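Local coordinates for protein 15-O-acetyltransferase (Fusarium sporotrichioides, PDB 3FOT) that transfers an acetyl group to the 15-hydroxyl of trichothecene intermediates, a step in the biosynthesis of mycotoxins such as T-2 toxin, at residues 46-52 with 151-155; 68-74 with 168-172; 339-344 with 401-407. One frame throughout, in Å; residues are numbered along the deposited sequence.

Contact 1 (46-52 with 151-155)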
ATOM      1  N   ASN A  46      -0.090  -1.672 -15.807  1.00 10.03           N
ATOM      2  CA  ASN A  46      -1.030  -0.656 -15.349  1.00 10.08           C
ATOM      3  C   ASN A  46      -2.388  -0.741 -16.078  1.00 10.23           C
ATOM      4  O   ASN A  46      -3.445  -0.577 -15.456  1.00 10.11           O
ATOM      5  CB  ASN A  46      -0.400   0.731 -15.476  1.00 10.62           C
ATOM      6  CG  ASN A  46      -1.082   1.754 -14.598  1.00  9.17           C
ATOM      7  OD1 ASN A  46      -2.040   2.388 -15.028  1.00  8.60           O
ATOM      8  ND2 ASN A  46      -0.604   1.902 -13.342  1.00  9.45           N
ATOM      9  N   ARG A  47      -2.360  -0.985 -17.395  1.00 11.03           N
ATOM     10  CA  ARG A  47      -3.609  -1.169 -18.161  1.00 12.06           C
ATOM     11  C   ARG A  47      -4.427  -2.377 -17.707  1.00 12.34           C
ATOM     12  O   ARG A  47      -5.635  -2.427 -17.945  1.00 13.83           O
ATOM     13  CB  ARG A  47      -3.341  -1.230 -19.676  1.00 11.65           C
ATOM     14  CG  ARG A  47      -2.951   0.109 -20.243  1.00 12.42           C
ATOM     15  CD  ARG A  47      -2.820   0.080 -21.784  1.00 14.30           C
ATOM     16  NE  ARG A  47      -2.641   1.435 -22.303  1.00 17.41           N
ATOM     17  CZ  ARG A  47      -3.622   2.308 -22.529  1.00 19.15           C
ATOM     18  NH1 ARG A  47      -4.891   2.004 -22.267  1.00 19.15           N
ATOM     19  NH2 ARG A  47      -3.336   3.501 -23.006  1.00 20.91           N
ATOM     20  N   ARG A  48      -3.777  -3.325 -17.031  1.00 12.34           N
ATOM     21  CA  ARG A  48      -4.442  -4.521 -16.545  1.00 12.12           C
ATOM     22  C   ARG A  48      -4.639  -4.466 -15.033  1.00 11.87           C
ATOM     23  O   ARG A  48      -5.009  -5.461 -14.425  1.00 10.93           O
ATOM     24  CB  ARG A  48      -3.628  -5.747 -16.889  1.00 13.67           C
ATOM     25  CG  ARG A  48      -3.705  -6.153 -18.351  1.00 15.82           C
ATOM     26  CD  ARG A  48      -2.984  -7.494 -18.527  1.00 20.71           C
ATOM     27  NE  ARG A  48      -1.529  -7.335 -18.487  1.00 22.79           N
ATOM     28  CZ  ARG A  48      -0.664  -8.274 -18.098  1.00 24.78           C
ATOM     29  NH1 ARG A  48      -1.097  -9.462 -17.673  1.00 20.83           N
ATOM     30  NH2 ARG A  48       0.641  -8.009 -18.128  1.00 25.04           N
ATOM     31  N   ALA A  49      -4.395  -3.287 -14.451  1.00 11.68           N
ATOM     32  CA  ALA A  49      -4.596  -3.048 -13.015  1.00 11.84           C
ATOM     33  C   ALA A  49      -3.754  -3.965 -12.135  1.00 11.63           C
ATOM     34  O   ALA A  49      -4.164  -4.296 -11.016  1.00 12.67           O
ATOM     35  CB  ALA A  49      -6.091  -3.199 -12.655  1.00 12.51           C
ATOM     36  N   LEU A  50      -2.573  -4.357 -12.627  1.00 10.80           N
ATOM     37  CA  LEU A  50      -1.800  -5.413 -11.987  1.00 11.21           C
ATOM     38  C   LEU A  50      -1.289  -5.034 -10.605  1.00 10.56           C
ATOM     39  O   LEU A  50      -1.081  -5.925  -9.805  1.00 11.41           O
ATOM     40  CB  LEU A  50      -0.642  -5.912 -12.863  1.00 11.00           C
ATOM     41  CG  LEU A  50      -1.011  -6.631 -14.177  1.00 12.43           C
ATOM     42  CD1 LEU A  50       0.216  -7.377 -14.684  1.00 15.02           C
ATOM     43  CD2 LEU A  50      -2.207  -7.554 -13.984  1.00 13.86           C
ATOM     44  N   TYR A  51      -1.079  -3.746 -10.338  1.00 10.19           N
ATOM     45  CA  TYR A  51      -0.641  -3.303  -8.990  1.00 10.97           C
ATOM     46  C   TYR A  51      -1.653  -2.406  -8.248  1.00 10.14           C
ATOM     47  O   TYR A  51      -1.262  -1.681  -7.334  1.00  9.89           O
ATOM     48  CB  TYR A  51       0.682  -2.518  -9.052  1.00 12.09           C
ATOM     49  CG  TYR A  51       1.893  -3.293  -9.523  1.00 13.46           C
ATOM     50  CD1 TYR A  51       2.728  -3.923  -8.611  1.00 16.84           C
ATOM     51  CD2 TYR A  51       2.211  -3.369 -10.875  1.00 14.02           C
ATOM     52  CE1 TYR A  51       3.866  -4.621  -9.036  1.00 16.16           C
ATOM     53  CE2 TYR A  51       3.338  -4.053 -11.314  1.00 15.52           C
ATOM     54  CZ  TYR A  51       4.157  -4.684 -10.388  1.00 16.78           C
ATOM     55  OH  TYR A  51       5.275  -5.394 -10.801  1.00 17.58           O
ATOM     56  N   ASP A  52      -2.924  -2.449  -8.638  1.00  9.84           N
ATOM     57  CA  ASP A  52      -3.931  -1.525  -8.093  1.00  9.57           C
ATOM     58  C   ASP A  52      -4.033  -1.696  -6.568  1.00  9.66           C
ATOM     59  O   ASP A  52      -3.902  -2.818  -6.049  1.00 10.02           O
ATOM     60  CB  ASP A  52      -5.309  -1.776  -8.721  1.00  9.78           C
ATOM     61  CG  ASP A  52      -5.517  -1.043 -10.050  1.00  8.45           C
ATOM     62  OD1 ASP A  52      -4.531  -0.642 -10.721  1.00 10.55           O
ATOM     63  OD2 ASP A  52      -6.696  -0.862 -10.443  1.00  9.38           O
ATOM     64  N   ASN A 151      -8.649  -3.117 -20.909  1.00 24.30           N
ATOM     65  CA  ASN A 151      -7.245  -2.683 -20.991  1.00 24.50           C
ATOM     66  C   ASN A 151      -7.090  -1.186 -20.696  1.00 23.11           C
ATOM     67  O   ASN A 151      -6.251  -0.490 -21.273  1.00 23.69           O
ATOM     68  CB  ASN A 151      -6.668  -3.047 -22.366  1.00 25.40           C
ATOM     69  CG  ASN A 151      -5.197  -3.473 -22.304  1.00 28.85           C
ATOM     70  OD1 ASN A 151      -4.373  -3.004 -23.099  1.00 33.48           O
ATOM     71  ND2 ASN A 151      -4.866  -4.360 -21.368  1.00 29.05           N
ATOM     72  N   THR A 152      -7.905  -0.691 -19.774  1.00 21.97           N
ATOM     73  CA  THR A 152      -7.936   0.729 -19.445  1.00 20.23           C
ATOM     74  C   THR A 152      -7.389   0.906 -18.016  1.00 18.57           C
ATOM     75  O   THR A 152      -7.844   0.189 -17.125  1.00 18.86           O
ATOM     76  CB  THR A 152      -9.387   1.247 -19.453  1.00 20.89           C
ATOM     77  OG1 THR A 152      -9.978   1.017 -20.745  1.00 24.00           O
ATOM     78  CG2 THR A 152      -9.443   2.748 -19.138  1.00 20.50           C
ATOM     79  N   PRO A 153      -6.450   1.859 -17.799  1.00 16.76           N
ATOM     80  CA  PRO A 153      -5.900   2.135 -16.436  1.00 15.43           C
ATOM     81  C   PRO A 153      -6.953   2.630 -15.476  1.00 13.68           C
ATOM     82  O   PRO A 153      -7.853   3.366 -15.859  1.00 13.98           O
ATOM     83  CB  PRO A 153      -4.869   3.254 -16.648  1.00 14.93           C
ATOM     84  CG  PRO A 153      -4.940   3.630 -18.075  1.00 17.23           C
ATOM     85  CD  PRO A 153      -5.835   2.707 -18.827  1.00 17.29           C
ATOM     86  N   SER A 154      -6.835   2.221 -14.219  1.00 12.54           N
ATOM     87  CA  SER A 154      -7.759   2.679 -13.191  1.00 11.61           C
ATOM     88  C   SER A 154      -7.630   4.167 -12.879  1.00 10.34           C
ATOM     89  O   SER A 154      -6.562   4.784 -13.017  1.00  9.19           O
ATOM     90  CB  SER A 154      -7.557   1.853 -11.927  1.00 11.05           C
ATOM     91  OG  SER A 154      -7.800   0.485 -12.254  1.00 12.11           O
ATOM     92  N   LYS A 155      -8.741   4.741 -12.425  1.00 10.22           N
ATOM     93  CA  LYS A 155      -8.715   6.094 -11.900  1.00  9.60           C
ATOM     94  C   LYS A 155      -7.776   6.217 -10.692  1.00  8.84           C
ATOM     95  O   LYS A 155      -7.512   5.247  -9.984  1.00  7.47           O
ATOM     96  CB  LYS A 155     -10.118   6.484 -11.458  1.00 10.42           C
ATOM     97  CG  LYS A 155     -11.103   6.710 -12.596  1.00 13.28           C
ATOM     98  CD  LYS A 155     -12.382   7.263 -11.976  1.00 17.02           C
ATOM     99  CE  LYS A 155     -13.488   7.312 -13.017  1.00 21.62           C
ATOM    100  NZ  LYS A 155     -14.699   7.892 -12.400  1.00 21.69           N
TER
HETATM  101  O   HOH W   1      -4.637   0.659 -13.183  1.00 11.18           O
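Arg47 and Asn151 meet where a Schellman motif ends helix 43-46, with Ala49 as its positive-phi C-prime residue, and the chain turns toward strand 53-61. The loop leading into strand 158-163 lies against this helix end. Among the direct polar contacts, Arg47 gives a nearly straight bond from NH1 to Asn151 O (3.0 Å, 160°). The acceptor lies in the guanidinium plane, at its edge, and the donor lies in the carbonyl plane. Arg47 NE forms a salt bridge with Glu43, so two partners fix the rotation of the flat group. Ser154 OG points its proton at Asp52 OD2, but the place of that oxygen is doubtful. In the packing, the Arg47 side chain runs extended from CG to NE beside Pro153, its NH1 3.6 Å from Pro153 CD. Asn151 crosses it at about a right angle, the amide OD1 3.7 Å from Arg47 CD. The buried Asn46 crosses Pro153 similarly, its OD1 3.4 Å from Pro153 CB, while Asn46 ND2 is bonded to Val40 O and Asn185 OD1. Water joins the loops as well: one molecule donates to Asn46 O and to Asp52 OD1, both at 2.8 Å, and accepts from Ser154 N at 2.9 Å.

Contact 2 (68-74 with 168-172)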
ATOM      1  N   LEU A  68     -29.929  10.998  10.131  1.00 14.18           N
ATOM      2  CA  LEU A  68     -30.442  10.114   9.099  1.00 13.95           C
ATOM      3  C   LEU A  68     -29.419   9.896   7.987  1.00 13.39           C
ATOM      4  O   LEU A  68     -29.122  10.820   7.220  1.00 14.07           O
ATOM      5  CB  LEU A  68     -31.717  10.724   8.506  1.00 14.70           C
ATOM      6  CG  LEU A  68     -32.461  10.009   7.391  1.00 17.32           C
ATOM      7  CD1 LEU A  68     -32.680   8.553   7.715  1.00 21.74           C
ATOM      8  CD2 LEU A  68     -33.793  10.743   7.229  1.00 21.29           C
ATOM      9  N   LEU A  69     -28.922   8.671   7.876  1.00 12.08           N
ATOM     10  CA  LEU A  69     -27.978   8.326   6.829  1.00 10.66           C
ATOM     11  C   LEU A  69     -28.626   7.438   5.795  1.00 10.51           C
ATOM     12  O   LEU A  69     -29.386   6.521   6.138  1.00 10.98           O
ATOM     13  CB  LEU A  69     -26.784   7.594   7.436  1.00 10.35           C
ATOM     14  CG  LEU A  69     -25.979   8.370   8.486  1.00 10.55           C
ATOM     15  CD1 LEU A  69     -24.868   7.448   9.025  1.00 11.15           C
ATOM     16  CD2 LEU A  69     -25.416   9.671   7.895  1.00 11.86           C
ATOM     17  N   THR A  70     -28.340   7.710   4.525  1.00  9.17           N
ATOM     18  CA  THR A  70     -28.727   6.791   3.456  1.00  8.33           C
ATOM     19  C   THR A  70     -27.539   6.626   2.524  1.00  7.68           C
ATOM     20  O   THR A  70     -26.617   7.412   2.569  1.00  7.24           O
ATOM     21  CB  THR A  70     -29.929   7.280   2.612  1.00  8.17           C
ATOM     22  OG1 THR A  70     -29.547   8.445   1.855  1.00 10.05           O
ATOM     23  CG2 THR A  70     -31.158   7.588   3.503  1.00  8.57           C
ATOM     24  N   LEU A  71     -27.566   5.615   1.659  1.00  8.02           N
ATOM     25  CA  LEU A  71     -26.469   5.519   0.676  1.00  9.44           C
ATOM     26  C   LEU A  71     -26.447   6.740  -0.233  1.00  9.75           C
ATOM     27  O   LEU A  71     -25.372   7.288  -0.531  1.00  8.97           O
ATOM     28  CB  LEU A  71     -26.545   4.212  -0.129  1.00  9.04           C
ATOM     29  CG  LEU A  71     -26.295   2.939   0.683  1.00  9.72           C
ATOM     30  CD1 LEU A  71     -26.765   1.732  -0.163  1.00  9.97           C
ATOM     31  CD2 LEU A  71     -24.842   2.791   1.018  1.00  8.71           C
ATOM     32  N   GLN A  72     -27.632   7.200  -0.652  1.00  9.82           N
ATOM     33  CA  GLN A  72     -27.724   8.409  -1.469  1.00 10.16           C
ATOM     34  C   GLN A  72     -27.117   9.674  -0.783  1.00  9.58           C
ATOM     35  O   GLN A  72     -26.303  10.397  -1.383  1.00  9.91           O
ATOM     36  CB  GLN A  72     -29.181   8.618  -1.939  1.00  9.91           C
ATOM     37  CG  GLN A  72     -29.425   9.943  -2.691  1.00 10.70           C
ATOM     38  CD  GLN A  72     -30.790  10.007  -3.428  1.00 14.22           C
ATOM     39  OE1 GLN A  72     -31.125   9.123  -4.217  1.00 23.44           O
ATOM     40  NE2 GLN A  72     -31.527  11.070  -3.212  1.00 20.17           N
ATOM     41  N   ASN A  73     -27.450   9.925   0.486  1.00  8.68           N
ATOM     42  CA  ASN A  73     -26.886  11.104   1.124  1.00  8.74           C
ATOM     43  C   ASN A  73     -25.420  10.934   1.548  1.00  8.50           C
ATOM     44  O   ASN A  73     -24.669  11.911   1.558  1.00  8.74           O
ATOM     45  CB  ASN A  73     -27.821  11.780   2.172  1.00  9.63           C
ATOM     46  CG  ASN A  73     -27.931  11.018   3.485  1.00 10.00           C
ATOM     47  OD1 ASN A  73     -27.125  10.161   3.808  1.00  8.99           O
ATOM     48  ND2 ASN A  73     -28.960  11.370   4.277  1.00 10.24           N
ATOM     49  N   LEU A  74     -24.987   9.682   1.778  1.00  8.39           N
ATOM     50  CA  LEU A  74     -23.559   9.429   2.028  1.00  8.61           C
ATOM     51  C   LEU A  74     -22.731   9.719   0.780  1.00  8.66           C
ATOM     52  O   LEU A  74     -21.655  10.334   0.851  1.00  8.12           O
ATOM     53  CB  LEU A  74     -23.313   8.001   2.538  1.00  8.22           C
ATOM     54  CG  LEU A  74     -23.701   7.786   4.013  1.00  9.70           C
ATOM     55  CD1 LEU A  74     -23.768   6.285   4.370  1.00 12.36           C
ATOM     56  CD2 LEU A  74     -22.714   8.532   4.937  1.00 11.54           C
ATOM     57  N   ASP A 168     -31.251   2.835  -2.062  1.00 14.36           N
ATOM     58  CA  ASP A 168     -30.290   3.891  -1.722  1.00 14.46           C
ATOM     59  C   ASP A 168     -30.882   5.034  -0.907  1.00 13.48           C
ATOM     60  O   ASP A 168     -30.131   5.924  -0.472  1.00 12.91           O
ATOM     61  CB  ASP A 168     -29.551   4.397  -2.965  1.00 15.57           C
ATOM     62  CG  ASP A 168     -30.464   4.974  -4.018  1.00 19.88           C
ATOM     63  OD1 ASP A 168     -31.650   5.280  -3.724  1.00 21.67           O
ATOM     64  OD2 ASP A 168     -29.974   5.119  -5.170  1.00 24.41           O
ATOM     65  N   SER A 169     -32.210   5.015  -0.698  1.00 12.40           N
ATOM     66  CA  SER A 169     -32.855   6.010   0.170  0.50 12.06           C
ATOM     67  C   SER A 169     -33.386   5.385   1.465  1.00 12.28           C
ATOM     68  O   SER A 169     -34.028   6.064   2.279  1.00 12.18           O
ATOM     69  CB  SER A 169     -33.968   6.761  -0.579  0.50 12.02           C
ATOM     70  OG  SER A 169     -34.924   5.844  -1.075  0.50 10.20           O
ATOM     71  N   THR A 170     -33.091   4.093   1.666  1.00 12.26           N
ATOM     72  CA  THR A 170     -33.420   3.427   2.914  1.00 12.68           C
ATOM     73  C   THR A 170     -32.518   3.961   4.049  1.00 12.79           C
ATOM     74  O   THR A 170     -31.294   3.918   3.923  1.00 13.44           O
ATOM     75  CB  THR A 170     -33.229   1.896   2.774  1.00 12.74           C
ATOM     76  OG1 THR A 170     -34.056   1.409   1.705  1.00 15.25           O
ATOM     77  CG2 THR A 170     -33.576   1.166   4.084  1.00 13.27           C
ATOM     78  N   PRO A 171     -33.115   4.426   5.169  1.00 12.38           N
ATOM     79  CA  PRO A 171     -32.283   4.842   6.301  1.00 12.18           C
ATOM     80  C   PRO A 171     -31.432   3.678   6.804  1.00 11.64           C
ATOM     81  O   PRO A 171     -31.918   2.533   6.944  1.00 11.91           O
ATOM     82  CB  PRO A 171     -33.303   5.277   7.360  1.00 12.36           C
ATOM     83  CG  PRO A 171     -34.567   5.560   6.608  1.00 12.86           C
ATOM     84  CD  PRO A 171     -34.557   4.589   5.454  1.00 12.63           C
ATOM     85  N   ILE A 172     -30.157   3.967   7.031  1.00 10.76           N
ATOM     86  CA  ILE A 172     -29.222   2.949   7.478  1.00 11.24           C
ATOM     87  C   ILE A 172     -29.470   2.776   8.983  1.00 11.80           C
ATOM     88  O   ILE A 172     -29.351   3.725   9.735  1.00 11.99           O
ATOM     89  CB  ILE A 172     -27.773   3.333   7.143  1.00 11.17           C
ATOM     90  CG1 ILE A 172     -27.565   3.297   5.603  1.00 11.80           C
ATOM     91  CG2 ILE A 172     -26.792   2.372   7.846  1.00 11.44           C
ATOM     92  CD1 ILE A 172     -26.443   4.178   5.163  1.00 15.78           C
TER
HETATM   93  O   HOH W   2     -29.690   6.470   9.685  1.00 13.26           O
HETATM   94  O   HOH W   3     -29.580   3.610   1.831  1.00 10.94           O
HETATM   95  O   HOH W   4     -33.197   7.603  -4.388  1.00 30.79           O
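Leu74 and Ile172 reach toward each other tip to tip, their CD1 methyls 3.5 Å apart, closer than usual for two carbons. With Ile172 CG1 anti to the carbonyl carbon and the chain extended at chi2 (156°), CD1 reaches the start of helix 71-88, 3.8 Å from Thr70 C, and also approaches Leu69 CB. Before the helix, Leu68 and Pro171 lie side by side and point the same way, with Leu68 CD1 pressed to 3.4 Å from Pro171 CB. Thr70 sets its side chain against the loop backbone. Its CG2 rests against the carbonyl oxygens of Ser169 and Thr170, while OG1 turns to the helix and accepts from Asn73 N. Asn73 OD1 accepts in return from Thr70 N, the donor above its carbonyl plane, which completes a capping box. On the first turn, the amide of Gln72 and the carboxylate of Asp168 are inclined by 67°, and a water donates to both Gln72 OE1 and Asp168 OD1.

The loop preceding strand 177-184 thus wraps round a helix N-terminus, and two backbone bonds hold it there. Ile172 N donates to Leu69 O (2.8 Å), and Gln72 N donates to Asp168 O (2.8 Å), the latter in the carbonyl plane. A second water accepts from Leu71 N and donates to Thr170 O. Amides at the start of the helix, which have no carbonyl of a preceding turn to bond, therefore find acceptors in Thr70 OG1, in the 168-172 loop and in water. The carboxylate of Asp168 near this end would probably interact favourably with the helix dipole.

Contact 3 (339-344 with 401-407); sequences VDGRRW and LENPFLQ
The start of helix 406-423, the helix that carries the 15-deacetylcalonectrin-binding His414, is met by Trp344 from the short 3-10 segment that follows strand 333-340. The indole reaches into the bend that joins helix 379-401 to helix 406-423, and backbone carbonyls gather near its edge. Trp344 NE1 donates to Asn403 O (3.0 Å, 156°), the acceptor tilted 16° from the ring plane. Asn403 O also accepts from Leu406 N in the type I turn 403-406, and the two donors arrive from opposite faces of its carbonyl plane. Flanking this bond, Leu401 O lies 3.2 Å from Trp344 CZ2 and Pro404 O lies 3.2 Å from Trp344 CD1.

Gln407 N lies over one face of the indole, and Leu406 CB comes to 3.6 Å from Trp344 CZ2. The 3-10 segment at the end of strand 333-340 here packs against a helix N-terminus, where Phe405 is the N-cap residue and Asn403 OD1 makes an Asx turn by accepting from Phe405 N. Val339 CG2 continues the apolar patch toward Leu401 CD2. The side chain of Gln407 starts with CG anti to the backbone N (chi1 -177°) and then bends at chi2, which carries OE1 to 3.1 Å from Gly341 CA. Here the absence of a side chain on Gly341 lets the amide come down on the backbone. Gln407 NE2 donates to Gln358 O, at the start of strand 358-365, the antiparallel partner of strand 333-340. Asp340 OD1 accepts from both Arg342 N and Arg342 NH1, from opposite faces of its carboxylate, and Arg342 NH1 is also paired with Asp190.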
ATOM      1  N   VAL A 339      10.848   0.124   1.407  1.00 16.95           N
ATOM      2  CA  VAL A 339      10.625   0.857   2.644  1.00 16.31           C
ATOM      3  C   VAL A 339      10.171   2.278   2.345  1.00 14.65           C
ATOM      4  O   VAL A 339      10.462   2.823   1.278  1.00 12.80           O
ATOM      5  CB  VAL A 339      11.865   0.887   3.586  1.00 17.65           C
ATOM      6  CG1 VAL A 339      12.413  -0.535   3.904  1.00 18.79           C
ATOM      7  CG2 VAL A 339      12.963   1.712   3.003  1.00 16.69           C
ATOM      8  N   ASP A 340       9.435   2.850   3.296  1.00 13.62           N
ATOM      9  CA  ASP A 340       8.948   4.209   3.204  1.00 13.42           C
ATOM     10  C   ASP A 340      10.168   5.129   3.221  1.00 13.05           C
ATOM     11  O   ASP A 340      11.009   5.011   4.123  1.00 12.27           O
ATOM     12  CB  ASP A 340       8.028   4.487   4.413  1.00 14.50           C
ATOM     13  CG  ASP A 340       7.627   5.938   4.530  1.00 14.51           C
ATOM     14  OD1 ASP A 340       7.776   6.705   3.558  1.00 12.09           O
ATOM     15  OD2 ASP A 340       7.139   6.320   5.616  1.00 19.67           O
ATOM     16  N   GLY A 341      10.254   6.021   2.228  1.00 12.00           N
ATOM     17  CA  GLY A 341      11.420   6.900   2.050  1.00 11.56           C
ATOM     18  C   GLY A 341      11.279   8.296   2.631  1.00 12.15           C
ATOM     19  O   GLY A 341      12.165   9.147   2.480  1.00 11.52           O
ATOM     20  N   ARG A 342      10.167   8.536   3.315  1.00 11.61           N
ATOM     21  CA  ARG A 342       9.847   9.893   3.747  1.00 10.98           C
ATOM     22  C   ARG A 342      10.872  10.542   4.675  1.00 11.89           C
ATOM     23  O   ARG A 342      11.030  11.759   4.639  1.00 11.91           O
ATOM     24  CB  ARG A 342       8.457   9.931   4.369  1.00 12.30           C
ATOM     25  CG  ARG A 342       7.390   9.971   3.303  1.00  9.49           C
ATOM     26  CD  ARG A 342       6.007   9.640   3.893  1.00 11.04           C
ATOM     27  NE  ARG A 342       4.991   9.696   2.840  1.00 10.97           N
ATOM     28  CZ  ARG A 342       4.779   8.732   1.940  1.00 10.86           C
ATOM     29  NH1 ARG A 342       5.501   7.615   1.950  1.00 10.16           N
ATOM     30  NH2 ARG A 342       3.818   8.877   1.042  1.00  9.18           N
ATOM     31  N   ARG A 343      11.566   9.736   5.472  1.00 13.08           N
ATOM     32  CA  ARG A 343      12.590  10.265   6.386  1.00 14.28           C
ATOM     33  C   ARG A 343      13.780  10.920   5.656  1.00 14.47           C
ATOM     34  O   ARG A 343      14.535  11.698   6.266  1.00 14.34           O
ATOM     35  CB  ARG A 343      13.083   9.166   7.324  1.00 15.02           C
ATOM     36  CG  ARG A 343      12.099   8.826   8.427  1.00 18.86           C
ATOM     37  CD  ARG A 343      12.531   7.537   9.143  1.00 23.26           C
ATOM     38  N   TRP A 344      13.929  10.617   4.365  1.00 13.58           N
ATOM     39  CA  TRP A 344      14.998  11.193   3.547  1.00 14.72           C
ATOM     40  C   TRP A 344      14.597  12.519   2.875  1.00 14.77           C
ATOM     41  O   TRP A 344      15.402  13.165   2.194  1.00 14.15           O
ATOM     42  CB  TRP A 344      15.452  10.170   2.513  1.00 15.55           C
ATOM     43  CG  TRP A 344      16.300   9.090   3.108  1.00 16.16           C
ATOM     44  CD1 TRP A 344      17.674   9.078   3.191  1.00 17.93           C
ATOM     45  CD2 TRP A 344      15.854   7.867   3.714  1.00 16.51           C
ATOM     46  NE1 TRP A 344      18.096   7.924   3.796  1.00 17.06           N
ATOM     47  CE2 TRP A 344      17.002   7.168   4.140  1.00 16.71           C
ATOM     48  CE3 TRP A 344      14.591   7.294   3.937  1.00 16.57           C
ATOM     49  CZ2 TRP A 344      16.933   5.915   4.765  1.00 17.61           C
ATOM     50  CZ3 TRP A 344      14.519   6.056   4.569  1.00 17.54           C
ATOM     51  CH2 TRP A 344      15.692   5.377   4.980  1.00 17.93           C
ATOM     52  N   LEU A 401      19.297   1.376   5.798  1.00 19.90           N
ATOM     53  CA  LEU A 401      18.576   2.507   6.349  1.00 20.83           C
ATOM     54  C   LEU A 401      19.454   3.622   6.919  1.00 21.67           C
ATOM     55  O   LEU A 401      19.042   4.771   6.940  1.00 22.54           O
ATOM     56  CB  LEU A 401      17.589   2.037   7.410  1.00 21.25           C
ATOM     57  CG  LEU A 401      16.587   0.908   7.111  1.00 22.52           C
ATOM     58  CD1 LEU A 401      15.725   0.708   8.366  1.00 24.30           C
ATOM     59  CD2 LEU A 401      15.724   1.154   5.881  1.00 24.15           C
ATOM     60  N   GLU A 402      20.652   3.282   7.375  1.00 21.92           N
ATOM     61  CA  GLU A 402      21.530   4.286   7.984  1.00 22.41           C
ATOM     62  C   GLU A 402      22.245   5.128   6.928  1.00 21.82           C
ATOM     63  O   GLU A 402      22.959   6.073   7.260  1.00 21.95           O
ATOM     64  CB  GLU A 402      22.534   3.627   8.937  0.60 22.78           C
ATOM     65  CG  GLU A 402      21.898   2.821  10.076  0.60 24.40           C
ATOM     66  CD  GLU A 402      20.853   3.576  10.872  0.60 26.82           C
ATOM     67  OE1 GLU A 402      21.203   4.580  11.537  0.60 28.77           O
ATOM     68  OE2 GLU A 402      19.679   3.145  10.853  0.60 28.21           O
ATOM     69  N   ASN A 403      22.032   4.809   5.654  1.00 20.42           N
ATOM     70  CA  ASN A 403      22.699   5.520   4.589  1.00 19.67           C
ATOM     71  C   ASN A 403      21.936   6.751   4.096  1.00 18.91           C
ATOM     72  O   ASN A 403      20.786   6.624   3.690  1.00 17.50           O
ATOM     73  CB  ASN A 403      22.935   4.585   3.429  1.00 20.24           C
ATOM     74  CG  ASN A 403      24.100   4.998   2.641  0.60 20.43           C
ATOM     75  OD1 ASN A 403      24.167   6.141   2.175  0.60 19.53           O
ATOM     76  ND2 ASN A 403      25.076   4.104   2.525  0.60 19.86           N
ATOM     77  N   PRO A 404      22.566   7.945   4.126  1.00 18.00           N
ATOM     78  CA  PRO A 404      21.854   9.152   3.718  1.00 17.60           C
ATOM     79  C   PRO A 404      21.401   9.200   2.255  1.00 16.33           C
ATOM     80  O   PRO A 404      20.527   9.984   1.931  1.00 16.04           O
ATOM     81  CB  PRO A 404      22.870  10.276   4.004  1.00 18.11           C
ATOM     82  CG  PRO A 404      23.785   9.690   5.023  1.00 18.65           C
ATOM     83  CD  PRO A 404      23.940   8.273   4.565  1.00 18.92           C
ATOM     84  N   PHE A 405      21.990   8.388   1.388  1.00 15.62           N
ATOM     85  CA  PHE A 405      21.591   8.387  -0.013  1.00 15.42           C
ATOM     86  C   PHE A 405      20.480   7.381  -0.348  1.00 14.95           C
ATOM     87  O   PHE A 405      20.140   7.205  -1.521  1.00 14.63           O
ATOM     88  CB  PHE A 405      22.795   8.262  -0.979  1.00 15.57           C
ATOM     89  CG  PHE A 405      23.610   6.977  -0.842  1.00 16.98           C
ATOM     90  CD1 PHE A 405      23.003   5.711  -0.837  1.00 15.95           C
ATOM     91  CD2 PHE A 405      25.011   7.046  -0.778  1.00 17.63           C
ATOM     92  CE1 PHE A 405      23.768   4.554  -0.719  1.00 16.96           C
ATOM     93  CE2 PHE A 405      25.787   5.889  -0.675  1.00 19.58           C
ATOM     94  CZ  PHE A 405      25.165   4.636  -0.656  1.00 18.59           C
ATOM     95  N   LEU A 406      19.905   6.745   0.674  1.00 14.53           N
ATOM     96  CA  LEU A 406      18.997   5.604   0.406  1.00 14.02           C
ATOM     97  C   LEU A 406      17.810   5.945  -0.499  1.00 13.57           C
ATOM     98  O   LEU A 406      17.485   5.163  -1.407  1.00 13.29           O
ATOM     99  CB  LEU A 406      18.542   4.893   1.692  1.00 13.71           C
ATOM    100  CG  LEU A 406      17.969   3.496   1.377  1.00 14.12           C
ATOM    101  CD1 LEU A 406      19.037   2.512   0.869  1.00 14.09           C
ATOM    102  CD2 LEU A 406      17.200   2.927   2.579  1.00 14.48           C
ATOM    103  N   GLN A 407      17.175   7.105  -0.296  1.00 14.10           N
ATOM    104  CA  GLN A 407      16.033   7.447  -1.166  1.00 13.37           C
ATOM    105  C   GLN A 407      16.481   7.637  -2.607  1.00 13.18           C
ATOM    106  O   GLN A 407      15.824   7.147  -3.529  1.00 12.75           O
ATOM    107  CB  GLN A 407      15.208   8.637  -0.658  1.00 14.07           C
ATOM    108  CG  GLN A 407      13.972   8.947  -1.536  1.00 13.46           C
ATOM    109  CD  GLN A 407      12.987   7.764  -1.669  1.00 13.44           C
ATOM    110  OE1 GLN A 407      12.810   6.979  -0.741  1.00 15.54           O
ATOM    111  NE2 GLN A 407      12.350   7.653  -2.831  1.00 12.72           N
TER

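How the contacts relate
None of the three contacts touches another. Contacts 1 and 2 interlock along the chain, since their segments alternate. Both bring the run before or after strand 53-61 against a loop flanking strand 158-163, and these two strands belong to one mixed sheet; the centres of contacts 1 and 2 are about 31 Å apart. Contact 3 follows in series, its centre about 29 Å from that of contact 1 and about 45 Å from that of contact 2, on the opposite side of the chain's centre from contact 2. It alone lies near the substrate site, where His414 binds 15-deacetylcalonectrin: the side chain of Gln407 is about 7 Å from that of His414. Contacts 1 and 2 pack parts of the fold away from that site.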